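Local coordinates for activated BY transcription factor SSRB (Salmonella enterica, PDB 2WNW), which belongs to glycosyl hydrolase family 30 and combines a TIM barrel with a beta-sandwich domain, at residues K161-I175 with E212-L225. Residues are numbered along the deposited sequence; the frame is centred on the assembly and turned at random.
Sequences KLRRECYADWADIII and EETAFAVQYLRPRL
Phe216 pushes its ring between the side chains of helix 167-175, a knob in the hole made by Tyr167, Trp170, Ala171 and Ile174. This is neighbour packing on the outer layer of a TIM barrel: helices 167-183 and 210-227 follow the third and fourth strands, 138-143 and 190-192, and the axes of 167-175 and 212-225 come within 9.3 Å and cross at -48°. Phe216 CZ meets Trp170 CD1 at 3.4 Å, a reach set by a chi1 of -172° that puts CG opposite the backbone N, while Ile174 CD1 abuts the ring edge in plane. The CD1 edge of Phe216 is also turned to the face of Tyr167 in an offset edge-to-face pair. Tyr167 in turn points an edge at the face of Tyr220, and its CB sits 3.7 Å from the Tyr220 ring centroid in a CH-pi contact. Tyr167, Trp170, Phe216 and Tyr220 together form an aromatic cluster. The Tyr167 hydroxyl ends against the aliphatic part of Glu212, whose carboxylate receives Lys161 NZ at 2.8 Å on the syn side of OE2; the same oxygen also takes the backbone N of Ser209.

Farther along, Ala171 CB fits among Phe216, Tyr220, Leu221 and Arg224, and Ile175 CD1 meets Leu225 CD2. Extended from CG to NE, Arg224 passes Ala171 to reach Asp172. Three bonds in the guanidinium plane fix its rotation: NH1 returns to Tyr220 O, NH2 donates to a water that itself donates to Asp172 OD2, and NE bonds Asp172 OD1 at 2.8 Å, arriving 45° above the carboxylate plane.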
# COMPACT_ATOMS: atom_id res chain seq x y z
N LYS A 161 -13.43 -34.97 2.96
CA LYS A 161 -12.08 -34.97 2.38
C LYS A 161 -11.93 -36.10 1.38
O LYS A 161 -12.69 -37.06 1.39
CB LYS A 161 -11.03 -35.12 3.48
CG LYS A 161 -11.13 -34.09 4.58
CD LYS A 161 -9.99 -34.20 5.58
CE LYS A 161 -8.68 -33.72 4.97
NZ LYS A 161 -7.58 -33.69 5.98
N LEU A 162 -10.93 -35.98 0.51
CA LEU A 162 -10.66 -37.01 -0.48
C LEU A 162 -10.05 -38.18 0.29
O LEU A 162 -9.13 -37.98 1.08
CB LEU A 162 -9.66 -36.49 -1.52
CG LEU A 162 -9.21 -37.47 -2.61
CD1 LEU A 162 -10.41 -37.91 -3.43
CD2 LEU A 162 -8.17 -36.80 -3.51
N ARG A 163 -10.58 -39.38 0.09
CA ARG A 163 -10.02 -40.53 0.79
C ARG A 163 -8.60 -40.72 0.29
O ARG A 163 -8.34 -40.64 -0.91
CB ARG A 163 -10.86 -41.79 0.52
CG ARG A 163 -12.20 -41.79 1.24
CD ARG A 163 -12.86 -43.16 1.16
NE ARG A 163 -13.39 -43.44 -0.17
CZ ARG A 163 -13.16 -44.56 -0.85
NH1 ARG A 163 -12.40 -45.52 -0.33
NH2 ARG A 163 -13.71 -44.74 -2.05
N ARG A 164 -7.68 -40.96 1.22
CA ARG A 164 -6.28 -41.13 0.84
C ARG A 164 -6.08 -42.17 -0.25
O ARG A 164 -5.21 -42.01 -1.11
CB ARG A 164 -5.43 -41.50 2.06
CG ARG A 164 -3.95 -41.66 1.75
CD ARG A 164 -3.35 -40.35 1.24
NE ARG A 164 -2.09 -40.58 0.53
CZ ARG A 164 -1.27 -39.61 0.13
NH1 ARG A 164 -1.58 -38.34 0.35
NH2 ARG A 164 -0.15 -39.91 -0.51
N GLU A 165 -6.88 -43.23 -0.23
CA GLU A 165 -6.74 -44.28 -1.24
C GLU A 165 -7.33 -43.88 -2.59
O GLU A 165 -7.30 -44.66 -3.54
CB GLU A 165 -7.36 -45.59 -0.76
CG GLU A 165 -8.86 -45.57 -0.49
CD GLU A 165 -9.22 -45.09 0.92
OE1 GLU A 165 -10.37 -45.33 1.34
OE2 GLU A 165 -8.36 -44.47 1.59
N CYS A 166 -7.87 -42.66 -2.68
CA CYS A 166 -8.46 -42.17 -3.93
C CYS A 166 -7.67 -41.03 -4.56
O CYS A 166 -8.13 -40.43 -5.54
CB CYS A 166 -9.90 -41.72 -3.70
SG CYS A 166 -11.03 -43.06 -3.26
N TYR A 167 -6.50 -40.72 -4.02
CA TYR A 167 -5.70 -39.63 -4.58
C TYR A 167 -5.33 -39.92 -6.03
O TYR A 167 -5.49 -39.07 -6.90
CB TYR A 167 -4.43 -39.41 -3.74
CG TYR A 167 -4.63 -38.44 -2.59
CD1 TYR A 167 -5.71 -38.56 -1.73
CD2 TYR A 167 -3.71 -37.41 -2.36
CE1 TYR A 167 -5.89 -37.68 -0.65
CE2 TYR A 167 -3.87 -36.53 -1.29
CZ TYR A 167 -4.95 -36.67 -0.44
OH TYR A 167 -5.10 -35.82 0.63
N ALA A 168 -4.83 -41.13 -6.29
CA ALA A 168 -4.45 -41.50 -7.65
C ALA A 168 -5.66 -41.48 -8.59
O ALA A 168 -5.58 -40.98 -9.71
CB ALA A 168 -3.82 -42.89 -7.65
N ASP A 169 -6.78 -42.02 -8.12
CA ASP A 169 -7.99 -42.07 -8.94
C ASP A 169 -8.53 -40.68 -9.28
O ASP A 169 -9.00 -40.46 -10.40
CB ASP A 169 -9.08 -42.89 -8.24
CG ASP A 169 -8.68 -44.35 -8.07
OD1 ASP A 169 -8.18 -44.95 -9.04
OD2 ASP A 169 -8.90 -44.90 -6.97
N TRP A 170 -8.49 -39.76 -8.33
CA TRP A 170 -8.99 -38.40 -8.57
C TRP A 170 -8.05 -37.72 -9.57
O TRP A 170 -8.50 -37.03 -10.48
CB TRP A 170 -9.03 -37.61 -7.25
CG TRP A 170 -9.55 -36.19 -7.35
CD1 TRP A 170 -9.09 -35.10 -6.66
CD2 TRP A 170 -10.66 -35.71 -8.14
NE1 TRP A 170 -9.83 -33.99 -6.96
CE2 TRP A 170 -10.80 -34.33 -7.87
CE3 TRP A 170 -11.54 -36.31 -9.06
CZ2 TRP A 170 -11.78 -33.53 -8.47
CZ3 TRP A 170 -12.53 -35.52 -9.66
CH2 TRP A 170 -12.64 -34.14 -9.36
N ALA A 171 -6.75 -37.91 -9.39
CA ALA A 171 -5.78 -37.31 -10.30
C ALA A 171 -6.02 -37.85 -11.71
O ALA A 171 -5.95 -37.10 -12.69
CB ALA A 171 -4.36 -37.62 -9.85
N ASP A 172 -6.31 -39.15 -11.82
CA ASP A 172 -6.56 -39.75 -13.13
C ASP A 172 -7.82 -39.17 -13.78
O ASP A 172 -7.87 -39.01 -14.99
CB ASP A 172 -6.71 -41.28 -13.02
CG ASP A 172 -5.39 -41.98 -12.76
OD1 ASP A 172 -4.33 -41.40 -13.11
OD2 ASP A 172 -5.40 -43.11 -12.24
N ILE A 173 -8.84 -38.88 -12.97
CA ILE A 173 -10.06 -38.30 -13.51
C ILE A 173 -9.76 -36.91 -14.08
O ILE A 173 -10.26 -36.56 -15.15
CB ILE A 173 -11.15 -38.17 -12.44
CG1 ILE A 173 -11.65 -39.56 -12.04
CG2 ILE A 173 -12.31 -37.30 -12.96
CD1 ILE A 173 -12.74 -39.53 -11.00
N ILE A 174 -8.96 -36.14 -13.35
CA ILE A 174 -8.60 -34.80 -13.80
C ILE A 174 -7.85 -34.87 -15.12
O ILE A 174 -8.05 -34.02 -16.00
CB ILE A 174 -7.75 -34.06 -12.73
CG1 ILE A 174 -8.61 -33.78 -11.50
CG2 ILE A 174 -7.20 -32.76 -13.30
CD1 ILE A 174 -7.85 -33.20 -10.32
N ILE A 175 -6.99 -35.87 -15.29
CA ILE A 175 -6.27 -36.01 -16.54
C ILE A 175 -7.27 -36.30 -17.67
O ILE A 175 -7.18 -35.73 -18.75
CB ILE A 175 -5.23 -37.16 -16.48
CG1 ILE A 175 -4.12 -36.80 -15.48
CG2 ILE A 175 -4.63 -37.40 -17.86
CD1 ILE A 175 -3.29 -35.59 -15.87
N GLU A 212 -1.64 -32.01 2.37
CA GLU A 212 -2.42 -32.82 1.44
C GLU A 212 -2.58 -32.17 0.08
O GLU A 212 -2.45 -32.82 -0.96
CB GLU A 212 -3.80 -33.12 2.03
CG GLU A 212 -3.75 -34.12 3.18
CD GLU A 212 -4.99 -34.09 4.04
OE1 GLU A 212 -5.11 -34.94 4.94
OE2 GLU A 212 -5.85 -33.21 3.81
N GLU A 213 -2.88 -30.87 0.08
CA GLU A 213 -3.07 -30.15 -1.17
C GLU A 213 -1.78 -30.15 -2.00
O GLU A 213 -1.80 -30.46 -3.19
CB GLU A 213 -3.49 -28.70 -0.89
CG GLU A 213 -3.70 -27.87 -2.15
CD GLU A 213 -3.62 -26.38 -1.88
OE1 GLU A 213 -2.73 -25.98 -1.10
OE2 GLU A 213 -4.43 -25.61 -2.44
N THR A 214 -0.66 -29.82 -1.36
CA THR A 214 0.60 -29.78 -2.08
C THR A 214 1.05 -31.17 -2.52
O THR A 214 1.63 -31.33 -3.59
CB THR A 214 1.72 -29.10 -1.24
OG1 THR A 214 1.85 -29.76 0.02
CG2 THR A 214 1.39 -27.63 -1.01
N ALA A 215 0.77 -32.19 -1.70
CA ALA A 215 1.16 -33.55 -2.08
C ALA A 215 0.37 -33.96 -3.32
O ALA A 215 0.91 -34.61 -4.22
CB ALA A 215 0.87 -34.52 -0.93
N PHE A 216 -0.90 -33.57 -3.38
CA PHE A 216 -1.72 -33.93 -4.53
C PHE A 216 -1.17 -33.27 -5.79
O PHE A 216 -1.13 -33.88 -6.85
CB PHE A 216 -3.17 -33.49 -4.32
CG PHE A 216 -4.11 -34.00 -5.38
CD1 PHE A 216 -4.52 -35.33 -5.39
CD2 PHE A 216 -4.54 -33.16 -6.40
CE1 PHE A 216 -5.36 -35.81 -6.40
CE2 PHE A 216 -5.37 -33.64 -7.42
CZ PHE A 216 -5.78 -34.97 -7.42
N ALA A 217 -0.75 -32.02 -5.67
CA ALA A 217 -0.21 -31.29 -6.81
C ALA A 217 1.13 -31.85 -7.29
O ALA A 217 1.32 -32.12 -8.48
CB ALA A 217 -0.05 -29.81 -6.46
N VAL A 218 2.05 -32.03 -6.35
CA VAL A 218 3.40 -32.49 -6.68
C VAL A 218 3.59 -33.99 -6.84
O VAL A 218 4.31 -34.44 -7.73
CB VAL A 218 4.40 -31.96 -5.63
CG1 VAL A 218 5.80 -32.46 -5.94
CG2 VAL A 218 4.37 -30.43 -5.63
N GLN A 219 2.96 -34.78 -5.97
CA GLN A 219 3.11 -36.23 -6.04
C GLN A 219 2.16 -36.93 -7.01
O GLN A 219 2.51 -37.97 -7.57
CB GLN A 219 2.94 -36.83 -4.65
CG GLN A 219 4.06 -36.49 -3.69
CD GLN A 219 3.75 -36.90 -2.27
OE1 GLN A 219 3.16 -37.96 -2.03
NE2 GLN A 219 4.14 -36.07 -1.31
N TYR A 220 0.98 -36.36 -7.21
CA TYR A 220 0.02 -37.00 -8.11
C TYR A 220 -0.23 -36.32 -9.45
O TYR A 220 -0.18 -36.97 -10.49
CB TYR A 220 -1.31 -37.22 -7.37
CG TYR A 220 -1.18 -38.21 -6.24
CD1 TYR A 220 -0.63 -37.83 -5.01
CD2 TYR A 220 -1.55 -39.54 -6.41
CE1 TYR A 220 -0.46 -38.75 -3.98
CE2 TYR A 220 -1.38 -40.47 -5.39
CZ TYR A 220 -0.84 -40.07 -4.18
OH TYR A 220 -0.68 -40.99 -3.17
N LEU A 221 -0.51 -35.01 -9.44
CA LEU A 221 -0.76 -34.31 -10.69
C LEU A 221 0.47 -34.15 -11.57
O LEU A 221 0.45 -34.47 -12.75
CB LEU A 221 -1.38 -32.93 -10.43
CG LEU A 221 -2.84 -32.92 -9.98
CD1 LEU A 221 -3.29 -31.48 -9.74
CD2 LEU A 221 -3.72 -33.57 -11.05
N ARG A 222 1.56 -33.66 -10.99
CA ARG A 222 2.78 -33.45 -11.75
C ARG A 222 3.26 -34.65 -12.57
O ARG A 222 3.43 -34.54 -13.79
CB ARG A 222 3.91 -32.95 -10.83
CG ARG A 222 3.84 -31.45 -10.56
CD ARG A 222 3.99 -30.66 -11.86
NE ARG A 222 3.84 -29.22 -11.67
CZ ARG A 222 3.50 -28.38 -12.64
NH1 ARG A 222 3.28 -28.83 -13.87
NH2 ARG A 222 3.36 -27.09 -12.38
N PRO A 223 3.46 -35.81 -11.93
CA PRO A 223 3.92 -37.00 -12.67
C PRO A 223 2.99 -37.39 -13.82
O PRO A 223 3.44 -37.77 -14.90
CB PRO A 223 3.97 -38.08 -11.59
CG PRO A 223 4.26 -37.30 -10.35
CD PRO A 223 3.34 -36.11 -10.50
N ARG A 224 1.68 -37.30 -13.59
CA ARG A 224 0.71 -37.66 -14.61
C ARG A 224 0.71 -36.65 -15.75
O ARG A 224 0.68 -37.03 -16.92
CB ARG A 224 -0.69 -37.78 -14.00
CG ARG A 224 -0.80 -38.99 -13.07
CD ARG A 224 -2.14 -39.08 -12.36
NE ARG A 224 -2.25 -40.34 -11.61
CZ ARG A 224 -1.54 -40.63 -10.52
NH1 ARG A 224 -0.67 -39.76 -10.03
NH2 ARG A 224 -1.69 -41.81 -9.94
N LEU A 225 0.75 -35.36 -15.41
CA LEU A 225 0.77 -34.32 -16.44
C LEU A 225 2.00 -34.51 -17.32
O LEU A 225 1.92 -34.40 -18.54
CB LEU A 225 0.80 -32.94 -15.79
CG LEU A 225 -0.49 -32.52 -15.07
CD1 LEU A 225 -0.22 -31.31 -14.17
CD2 LEU A 225 -1.56 -32.21 -16.10
O HOH W 1 -3.12 -44.05 -11.29